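Local structure of DNA polymerase III beta subunit (Streptococcus pyogenes, 2AVT) at residues E100-V105 against G117-Q122; K143-E148 against R188-D193; V165-S170 against A197-V202. The protein probably forms a ring-shaped sliding clamp that encircles DNA and tethers the replicative polymerase to it, giving processive synthesis. One frame throughout, in Å; residues are numbered along the deposited sequence.

Contact 1 of 3, residues E100-V105 against G117-Q122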
loop_
_atom_site.group_PDB
_atom_site.type_symbol
_atom_site.label_atom_id
_atom_site.label_comp_id
_atom_site.label_asym_id
_atom_site.label_seq_id
_atom_site.Cartn_x
_atom_site.Cartn_y
_atom_site.Cartn_z
ATOM N N GLU A 100 11.292 7.997 37.539
ATOM C CA GLU A 100 12.601 8.624 37.434
ATOM C C GLU A 100 13.319 8.424 36.113
ATOM O O GLU A 100 13.113 7.430 35.419
ATOM C CB GLU A 100 13.514 8.129 38.561
ATOM C CG GLU A 100 13.751 6.624 38.546
ATOM C CD GLU A 100 14.814 6.194 39.543
ATOM O OE1 GLU A 100 14.644 6.463 40.755
ATOM O OE2 GLU A 100 15.822 5.588 39.109
ATOM N N GLN A 101 14.177 9.387 35.789
ATOM C CA GLN A 101 14.990 9.362 34.582
ATOM C C GLN A 101 14.200 9.371 33.276
ATOM O O GLN A 101 14.549 8.669 32.330
ATOM C CB GLN A 101 15.914 8.143 34.626
ATOM C CG GLN A 101 16.711 8.049 35.919
ATOM C CD GLN A 101 17.479 6.748 36.045
ATOM O OE1 GLN A 101 16.925 5.664 35.842
ATOM N NE2 GLN A 101 18.758 6.845 36.391
ATOM N N HIS A 102 13.142 10.174 33.238
ATOM C CA HIS A 102 12.291 10.328 32.063
ATOM C C HIS A 102 11.814 9.025 31.440
ATOM O O HIS A 102 11.953 8.801 30.237
ATOM C CB HIS A 102 13.004 11.196 31.016
ATOM C CG HIS A 102 13.431 12.530 31.548
ATOM N ND1 HIS A 102 14.681 12.751 32.089
ATOM C CD2 HIS A 102 12.743 13.684 31.711
ATOM C CE1 HIS A 102 14.743 13.981 32.565
ATOM N NE2 HIS A 102 13.581 14.569 32.348
ATOM N N GLN A 103 11.231 8.175 32.276
ATOM C CA GLN A 103 10.693 6.895 31.840
ATOM C C GLN A 103 9.207 6.925 32.120
ATOM O O GLN A 103 8.774 7.564 33.077
ATOM C CB GLN A 103 11.310 5.747 32.649
ATOM C CG GLN A 103 12.814 5.598 32.527
ATOM C CD GLN A 103 13.340 4.447 33.375
ATOM O OE1 GLN A 103 13.597 4.605 34.575
ATOM N NE2 GLN A 103 13.483 3.275 32.757
ATOM N N VAL A 104 8.417 6.265 31.281
ATOM C CA VAL A 104 6.986 6.198 31.526
ATOM C C VAL A 104 6.566 4.744 31.563
ATOM O O VAL A 104 6.973 3.939 30.722
ATOM C CB VAL A 104 6.139 6.920 30.444
ATOM C CG1 VAL A 104 6.325 8.430 30.565
ATOM C CG2 VAL A 104 6.528 6.444 29.064
ATOM N N VAL A 105 5.753 4.414 32.557
ATOM C CA VAL A 105 5.243 3.067 32.714
ATOM C C VAL A 105 3.829 3.095 32.164
ATOM O O VAL A 105 2.977 3.846 32.656
ATOM C CB VAL A 105 5.193 2.664 34.194
ATOM C CG1 VAL A 105 4.633 1.253 34.335
ATOM C CG2 VAL A 105 6.581 2.783 34.808
ATOM N N GLY A 117 12.326 7.900 27.866
ATOM C CA GLY A 117 12.054 9.107 27.103
ATOM C C GLY A 117 13.083 10.198 27.350
ATOM O O GLY A 117 14.136 9.957 27.932
ATOM N N LYS A 118 12.785 11.413 26.914
ATOM C CA LYS A 118 13.721 12.512 27.104
ATOM C C LYS A 118 13.034 13.731 27.675
ATOM O O LYS A 118 11.820 13.899 27.529
ATOM C CB LYS A 118 14.377 12.896 25.777
ATOM C CG LYS A 118 15.236 11.813 25.141
ATOM C CD LYS A 118 15.963 12.373 23.927
ATOM C CE LYS A 118 16.832 11.324 23.241
ATOM N NZ LYS A 118 16.010 10.293 22.561
ATOM N N ASP A 119 13.828 14.578 28.320
ATOM C CA ASP A 119 13.345 15.819 28.914
ATOM C C ASP A 119 12.876 16.728 27.778
ATOM O O ASP A 119 13.545 16.837 26.753
ATOM C CB ASP A 119 14.482 16.499 29.676
ATOM C CG ASP A 119 13.999 17.623 30.558
ATOM O OD1 ASP A 119 13.440 18.616 30.035
ATOM O OD2 ASP A 119 14.173 17.501 31.786
ATOM N N VAL A 120 11.738 17.382 27.964
ATOM C CA VAL A 120 11.194 18.259 26.927
ATOM C C VAL A 120 12.063 19.461 26.576
ATOM O O VAL A 120 11.899 20.031 25.505
ATOM C CB VAL A 120 9.786 18.783 27.298
ATOM C CG1 VAL A 120 8.786 17.639 27.292
ATOM C CG2 VAL A 120 9.829 19.467 28.657
ATOM N N ASP A 121 12.976 19.858 27.458
ATOM C CA ASP A 121 13.822 21.004 27.149
ATOM C C ASP A 121 14.703 20.733 25.935
ATOM O O ASP A 121 15.335 21.642 25.407
ATOM C CB ASP A 121 14.690 21.404 28.347
ATOM C CG ASP A 121 15.521 20.258 28.884
ATOM O OD1 ASP A 121 16.137 19.532 28.075
ATOM O OD2 ASP A 121 15.566 20.094 30.127
ATOM N N GLN A 122 14.731 19.487 25.478
ATOM C CA GLN A 122 15.529 19.154 24.302
ATOM C C GLN A 122 14.768 19.484 23.015
ATOM O O GLN A 122 15.351 19.527 21.931
ATOM C CB GLN A 122 15.910 17.666 24.318
ATOM C CG GLN A 122 16.792 17.280 25.499
ATOM C CD GLN A 122 17.328 15.862 25.412
ATOM O OE1 GLN A 122 17.714 15.396 24.339
ATOM N NE2 GLN A 122 17.380 15.176 26.549
#

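Contact 2 of 3, residues K143-E148 against R188-D193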
loop_
_atom_site.group_PDB
_atom_site.type_symbol
_atom_site.label_atom_id
_atom_site.label_comp_id
_atom_site.label_asym_id
_atom_site.label_seq_id
_atom_site.Cartn_x
_atom_site.Cartn_y
_atom_site.Cartn_z
ATOM N N LYS A 143 -10.665 23.356 2.595
ATOM C CA LYS A 143 -10.285 22.074 2.014
ATOM C C LYS A 143 -10.562 22.028 0.521
ATOM O O LYS A 143 -9.852 21.353 -0.228
ATOM C CB LYS A 143 -11.036 20.924 2.690
ATOM C CG LYS A 143 -10.561 20.581 4.087
ATOM C CD LYS A 143 -11.100 19.206 4.487
ATOM C CE LYS A 143 -10.686 18.823 5.894
ATOM N NZ LYS A 143 -11.028 17.396 6.199
ATOM N N SER A 144 -11.611 22.730 0.096
ATOM C CA SER A 144 -11.984 22.773 -1.313
ATOM C C SER A 144 -10.942 23.535 -2.113
ATOM O O SER A 144 -10.576 23.125 -3.213
ATOM C CB SER A 144 -13.342 23.449 -1.486
ATOM O OG SER A 144 -13.655 23.560 -2.858
ATOM N N ILE A 145 -10.478 24.648 -1.554
ATOM C CA ILE A 145 -9.460 25.492 -2.182
ATOM C C ILE A 145 -8.154 24.705 -2.340
ATOM O O ILE A 145 -7.489 24.768 -3.378
ATOM C CB ILE A 145 -9.181 26.750 -1.316
ATOM C CG1 ILE A 145 -10.411 27.668 -1.316
ATOM C CG2 ILE A 145 -7.949 27.471 -1.824
ATOM C CD1 ILE A 145 -10.344 28.810 -0.298
ATOM N N ILE A 146 -7.798 23.959 -1.297
ATOM C CA ILE A 146 -6.586 23.153 -1.297
ATOM C C ILE A 146 -6.590 22.063 -2.365
ATOM O O ILE A 146 -5.645 21.954 -3.148
ATOM C CB ILE A 146 -6.374 22.498 0.080
ATOM C CG1 ILE A 146 -6.135 23.592 1.120
ATOM C CG2 ILE A 146 -5.209 21.498 0.017
ATOM C CD1 ILE A 146 -6.084 23.116 2.537
ATOM N N ALA A 147 -7.650 21.258 -2.397
ATOM C CA ALA A 147 -7.750 20.185 -3.374
ATOM C C ALA A 147 -7.772 20.721 -4.807
ATOM O O ALA A 147 -7.508 19.978 -5.755
ATOM C CB ALA A 147 -8.998 19.358 -3.115
ATOM N N GLU A 148 -8.085 22.007 -4.963
ATOM C CA GLU A 148 -8.149 22.617 -6.292
ATOM C C GLU A 148 -6.857 23.293 -6.745
ATOM O O GLU A 148 -6.648 23.474 -7.942
ATOM C CB GLU A 148 -9.291 23.652 -6.362
ATOM C CG GLU A 148 -10.680 23.085 -6.100
ATOM C CD GLU A 148 -11.799 24.117 -6.236
ATOM O OE1 GLU A 148 -11.604 25.287 -5.848
ATOM O OE2 GLU A 148 -12.886 23.741 -6.718
ATOM N N ARG A 188 -8.340 30.137 -7.702
ATOM C CA ARG A 188 -9.640 30.193 -7.050
ATOM C C ARG A 188 -9.846 31.596 -6.483
ATOM O O ARG A 188 -9.032 32.082 -5.700
ATOM C CB ARG A 188 -9.717 29.158 -5.918
ATOM C CG ARG A 188 -11.066 29.091 -5.193
ATOM C CD ARG A 188 -12.186 28.564 -6.100
ATOM N NE ARG A 188 -13.500 28.622 -5.453
ATOM C CZ ARG A 188 -13.888 27.830 -4.457
ATOM N NH1 ARG A 188 -13.070 26.900 -3.980
ATOM N NH2 ARG A 188 -15.093 27.979 -3.922
ATOM N N LEU A 189 -10.933 32.244 -6.889
ATOM C CA LEU A 189 -11.246 33.584 -6.401
ATOM C C LEU A 189 -12.502 33.513 -5.554
ATOM O O LEU A 189 -13.459 32.826 -5.898
ATOM C CB LEU A 189 -11.487 34.551 -7.560
ATOM C CG LEU A 189 -10.395 34.726 -8.610
ATOM C CD1 LEU A 189 -10.824 35.841 -9.559
ATOM C CD2 LEU A 189 -9.066 35.070 -7.955
ATOM N N ILE A 190 -12.490 34.224 -4.442
ATOM C CA ILE A 190 -13.631 34.248 -3.548
ATOM C C ILE A 190 -13.738 35.653 -2.993
ATOM O O ILE A 190 -12.726 36.332 -2.828
ATOM C CB ILE A 190 -13.434 33.247 -2.380
ATOM C CG1 ILE A 190 -13.521 31.814 -2.904
ATOM C CG2 ILE A 190 -14.471 33.482 -1.304
ATOM C CD1 ILE A 190 -13.326 30.757 -1.833
ATOM N N THR A 191 -14.965 36.102 -2.745
ATOM C CA THR A 191 -15.182 37.422 -2.161
ATOM C C THR A 191 -15.692 37.135 -0.763
ATOM O O THR A 191 -16.704 36.453 -0.600
ATOM C CB THR A 191 -16.264 38.251 -2.908
ATOM O OG1 THR A 191 -16.004 38.249 -4.316
ATOM C CG2 THR A 191 -16.243 39.694 -2.414
ATOM N N LEU A 192 -14.995 37.634 0.248
ATOM C CA LEU A 192 -15.407 37.401 1.628
ATOM C C LEU A 192 -16.698 38.159 1.939
ATOM O O LEU A 192 -16.943 39.231 1.382
ATOM C CB LEU A 192 -14.318 37.861 2.595
ATOM C CG LEU A 192 -12.901 37.335 2.374
ATOM C CD1 LEU A 192 -12.009 37.789 3.529
ATOM C CD2 LEU A 192 -12.929 35.817 2.273
ATOM N N ASP A 193 -17.520 37.602 2.825
ATOM C CA ASP A 193 -18.761 38.261 3.204
ATOM C C ASP A 193 -18.447 39.395 4.168
ATOM O O ASP A 193 -19.135 40.414 4.192
ATOM C CB ASP A 193 -19.722 37.274 3.866
ATOM C CG ASP A 193 -20.198 36.201 2.913
ATOM O OD1 ASP A 193 -20.258 36.472 1.696
ATOM O OD2 ASP A 193 -20.530 35.091 3.383
#

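Contact 3 of 3, residues V165-S170 against A197-V202. Unlike the reference sequence in segment 197-202: Phe-199 (reference Leu).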
loop_
_atom_site.group_PDB
_atom_site.type_symbol
_atom_site.label_atom_id
_atom_site.label_comp_id
_atom_site.label_asym_id
_atom_site.label_seq_id
_atom_site.Cartn_x
_atom_site.Cartn_y
_atom_site.Cartn_z
ATOM N N VAL A 165 1.499 27.575 -2.677
ATOM C CA VAL A 165 0.244 28.082 -3.213
ATOM C C VAL A 165 0.210 29.544 -2.805
ATOM O O VAL A 165 0.385 29.860 -1.632
ATOM C CB VAL A 165 -0.974 27.339 -2.596
ATOM C CG1 VAL A 165 -2.286 27.912 -3.139
ATOM C CG2 VAL A 165 -0.890 25.859 -2.920
ATOM N N HIS A 166 0.029 30.439 -3.769
ATOM C CA HIS A 166 -0.030 31.868 -3.452
ATOM C C HIS A 166 -1.444 32.199 -2.994
ATOM O O HIS A 166 -2.400 31.985 -3.734
ATOM C CB HIS A 166 0.311 32.720 -4.681
ATOM C CG HIS A 166 0.519 34.174 -4.371
ATOM N ND1 HIS A 166 0.503 35.154 -5.340
ATOM C CD2 HIS A 166 0.769 34.811 -3.200
ATOM C CE1 HIS A 166 0.733 36.330 -4.782
ATOM N NE2 HIS A 166 0.899 36.149 -3.483
ATOM N N ILE A 167 -1.575 32.701 -1.771
ATOM C CA ILE A 167 -2.884 33.069 -1.222
ATOM C C ILE A 167 -2.831 34.561 -0.908
ATOM O O ILE A 167 -1.971 35.000 -0.143
ATOM C CB ILE A 167 -3.197 32.318 0.096
ATOM C CG1 ILE A 167 -3.037 30.809 -0.093
ATOM C CG2 ILE A 167 -4.617 32.621 0.532
ATOM C CD1 ILE A 167 -4.018 30.206 -1.053
ATOM N N VAL A 168 -3.748 35.331 -1.493
ATOM C CA VAL A 168 -3.771 36.780 -1.284
ATOM C C VAL A 168 -5.157 37.368 -1.018
ATOM O O VAL A 168 -6.129 37.009 -1.679
ATOM C CB VAL A 168 -3.209 37.535 -2.516
ATOM C CG1 VAL A 168 -3.159 39.031 -2.232
ATOM C CG2 VAL A 168 -1.846 37.020 -2.868
ATOM N N LEU A 169 -5.239 38.269 -0.046
ATOM C CA LEU A 169 -6.500 38.939 0.258
ATOM C C LEU A 169 -6.295 40.415 -0.071
ATOM O O LEU A 169 -5.491 41.090 0.573
ATOM C CB LEU A 169 -6.876 38.793 1.733
ATOM C CG LEU A 169 -8.210 39.480 2.062
ATOM C CD1 LEU A 169 -9.319 38.810 1.259
ATOM C CD2 LEU A 169 -8.503 39.404 3.553
ATOM N N SER A 170 -7.016 40.902 -1.077
ATOM C CA SER A 170 -6.908 42.293 -1.511
ATOM C C SER A 170 -8.195 43.091 -1.261
ATOM O O SER A 170 -9.294 42.540 -1.267
ATOM C CB SER A 170 -6.557 42.341 -2.998
ATOM O OG SER A 170 -7.525 41.649 -3.772
ATOM N N ALA A 197 -8.441 42.064 7.349
ATOM C CA ALA A 197 -7.120 42.606 7.037
ATOM C C ALA A 197 -6.502 41.930 5.812
ATOM O O ALA A 197 -6.652 40.724 5.618
ATOM C CB ALA A 197 -6.198 42.451 8.243
ATOM N N ASP A 198 -5.817 42.711 4.981
ATOM C CA ASP A 198 -5.182 42.171 3.786
ATOM C C ASP A 198 -4.009 41.262 4.164
ATOM O O ASP A 198 -3.448 41.380 5.251
ATOM C CB ASP A 198 -4.678 43.299 2.876
ATOM C CG ASP A 198 -5.808 44.061 2.196
ATOM O OD1 ASP A 198 -6.689 43.416 1.593
ATOM O OD2 ASP A 198 -5.804 45.309 2.252
ATOM N N PHE A 199 -3.648 40.360 3.254
ATOM C CA PHE A 199 -2.549 39.425 3.478
ATOM C C PHE A 199 -2.076 38.926 2.124
ATOM O O PHE A 199 -2.813 38.986 1.139
ATOM C CB PHE A 199 -2.981 38.309 4.430
ATOM C CG PHE A 199 -3.972 37.355 3.834
ATOM C CD1 PHE A 199 -3.549 36.224 3.159
ATOM C CD2 PHE A 199 -5.342 37.594 3.952
ATOM C CE1 PHE A 199 -4.462 35.346 2.610
ATOM C CE2 PHE A 199 -6.256 36.716 3.404
ATOM C CZ PHE A 199 -5.816 35.592 2.733
ATOM N N MET A 200 -0.843 38.429 2.079
ATOM C CA MET A 200 -0.276 37.899 0.846
ATOM C C MET A 200 0.875 36.967 1.183
ATOM O O MET A 200 1.969 37.419 1.515
ATOM C CB MET A 200 0.233 39.027 -0.049
ATOM C CG MET A 200 0.822 38.512 -1.339
ATOM S SD MET A 200 1.397 39.829 -2.392
ATOM C CE MET A 200 3.129 39.928 -1.889
ATOM N N VAL A 201 0.632 35.666 1.088
ATOM C CA VAL A 201 1.654 34.687 1.420
ATOM C C VAL A 201 1.727 33.553 0.418
ATOM O O VAL A 201 0.913 33.449 -0.502
ATOM C CB VAL A 201 1.394 34.072 2.816
ATOM C CG1 VAL A 201 1.444 35.145 3.878
ATOM C CG2 VAL A 201 0.038 33.381 2.832
ATOM N N VAL A 202 2.726 32.702 0.609
ATOM C CA VAL A 202 2.931 31.541 -0.235
ATOM C C VAL A 202 3.128 30.401 0.754
ATOM O O VAL A 202 4.031 30.444 1.589
ATOM C CB VAL A 202 4.182 31.698 -1.120
ATOM C CG1 VAL A 202 4.364 30.460 -1.982
ATOM C CG2 VAL A 202 4.043 32.942 -2.000
#

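Contact 1 of 3, residues E100-V105 against G117-Q122
Gly-117 meets His-102 backbone to backbone: Gly-117 N donates to His-102 O at 2.6 Å. This bond carries the pairing of two neighbouring strands one step past their regular ends, into the turn where His-102 sits with left-handed backbone angles. The carbonyl of Gly-117 then comes beside the base of the histidine side chain, its O 3.5 Å from His-102 CB. Lys-118 contributes mainly its peptide, whose carbonyl carbon comes 4.0 Å from His-102 CD2; its side chain sets off away from the turn and makes a weak, long ion pair with Glu-78. At Asp-119 the side chains take over the contact. The backbone N of Asp-119 lies over one face of the His-102 imidazole, 3.7 Å above the plane and displaced toward the rim, while Asp-119 CB approaches His-102 NE2 at 3.4 Å. With CG anti to the backbone N (chi1 -168°), the carboxylate turns back to the ring, and His-102 NE2 gives a weak, bent hydrogen bond to Asp-119 OD2 at 3.0 Å. Ring and carboxylate planes stand 59° apart, so the group meets the nitrogen obliquely. The other oxygen, Asp-119 OD1, appears to accept from Asp-121 N in an Asx turn, although its modelled position is doubtful. Beyond this, Val-120 turns to Ala-74 and Leu-76. The site lies at the surface of the N-terminal domain, where hairpin 93-99/103-108 turns and edge strand 111-116 ends; Val-104 still pairs with Leu-115, whereas Lys-118 already bonds through its backbone to Leu-76 of strand 73-78, in the next sheet.

Contact 2 of 3, residues K143-E148 against R188-D193
Arg-188 and Glu-148 make the one salt bridge here: Arg-188 NH1 lies 2.9 Å from Glu-148 OE1, but the hydrogen bond within it is weak, with 125° at the hydrogen. Carboxylate and guanidinium planes are turned 71° apart, so a single nitrogen meets a single oxygen instead of a paired, flat grip. The arginine gets there by a bend at chi2 (67°), which folds the chain over so that Arg-188 CD also passes 3.3 Å from Glu-148 OE1. Glu-366 adds a second, weak and long ion pair to NH1; it also stands close to Glu-148, a like-charge approach that the nearby arginine may ease.

Van der Waals contacts flank this bridge. Ile-145 crosses the arginine at about a right angle, laying CG1 3.8 Å from Arg-188 NH1, and the apolar pair follows, Ile-145 CD1 meeting Ile-190 CD1 tip to tip at 3.9 Å. Ile-190 CD1 in turn leans over one face of its own strand's guanidinium. The axes of 143-148 and 188-191 run nearly antiparallel, so helix 139-149 lies against the sheet at strand 184-191, a helix-on-sheet layer characteristic of the DNA-clamp domain.

Contact 3 of 3, residues V165-S170 against A197-V202
Phe-199 is the largest bump on its strand, and it fits against Leu-169 and Ile-167 on the neighbouring one. Its CG occupies the crowded position between backbone N and carbonyl carbon (chi1 70°), which folds the ring back across the partner strand, with Leu-169 N 3.8 Å above the centre of the Phe-199 ring. At the rim, in the ring plane, Ile-167 CG2 closes on Phe-199 CE1 at 3.4 Å. The leucine crosses the ring at about a right angle; the modelled approach of its CB is too short to be trusted. Leu-169 CD2 reaches past the ring to the carbonyl of Ala-197, and Phe-226 meets the ring from outside the pair.

The other face carries His-166, Val-168, Met-200 and Val-202. Val-168 and Met-200 lie alongside each other, pointing the same way, and are tightly packed, Val-168 CG2 being 3.4 Å from Met-200 CG. That methylene, Met-200 CG, also abuts the edge of the His-166 ring, 3.2 Å from His-166 NE2, and Met-200 SD follows at the same edge, 4.9 Å from the centroid of the His-166 ring. On the ring's CD2 side come the Val-201 carbonyl and Val-202 CG2.

Between the faces, Ile-167 and Val-201 exchange two straight backbone bonds. Leu-169 N donates to Phe-199 O at 2.8 Å, and the return bond from Phe-199 N to Leu-169 O is weak at 3.3 Å. Asp-198 bends to the strand end, where OD1 accepts from His-172 N. Alternating hydrogen-bonded and non-hydrogen-bonded pairs, with segment axes 178° apart, make this a regular antiparallel pairing, with 199-204 an outermost strand, within this chain, of a sheet in the clamp's central domain.

In the fold
Contact 1 is a surface contact in the N-terminal domain, its centre about 34 Å from that of the chain and 41 to 43 Å from the centres of the other two. Contacts 2 and 3 share the central domain and one sheet, their centres about 12 Å apart, and touch where Leu-192 CD1 packs on Leu-169 CD1 at 3.7 Å. Phe-175 and Ala-177 also meet side chains from both. Contact 2 is buried and joins helix to sheet through isoleucines and an ion pair; contact 3, partly buried, joins strand to strand through backbone bonds and interlocking side chains. Contact 1 instead ties a turn to a loop by polar bonds.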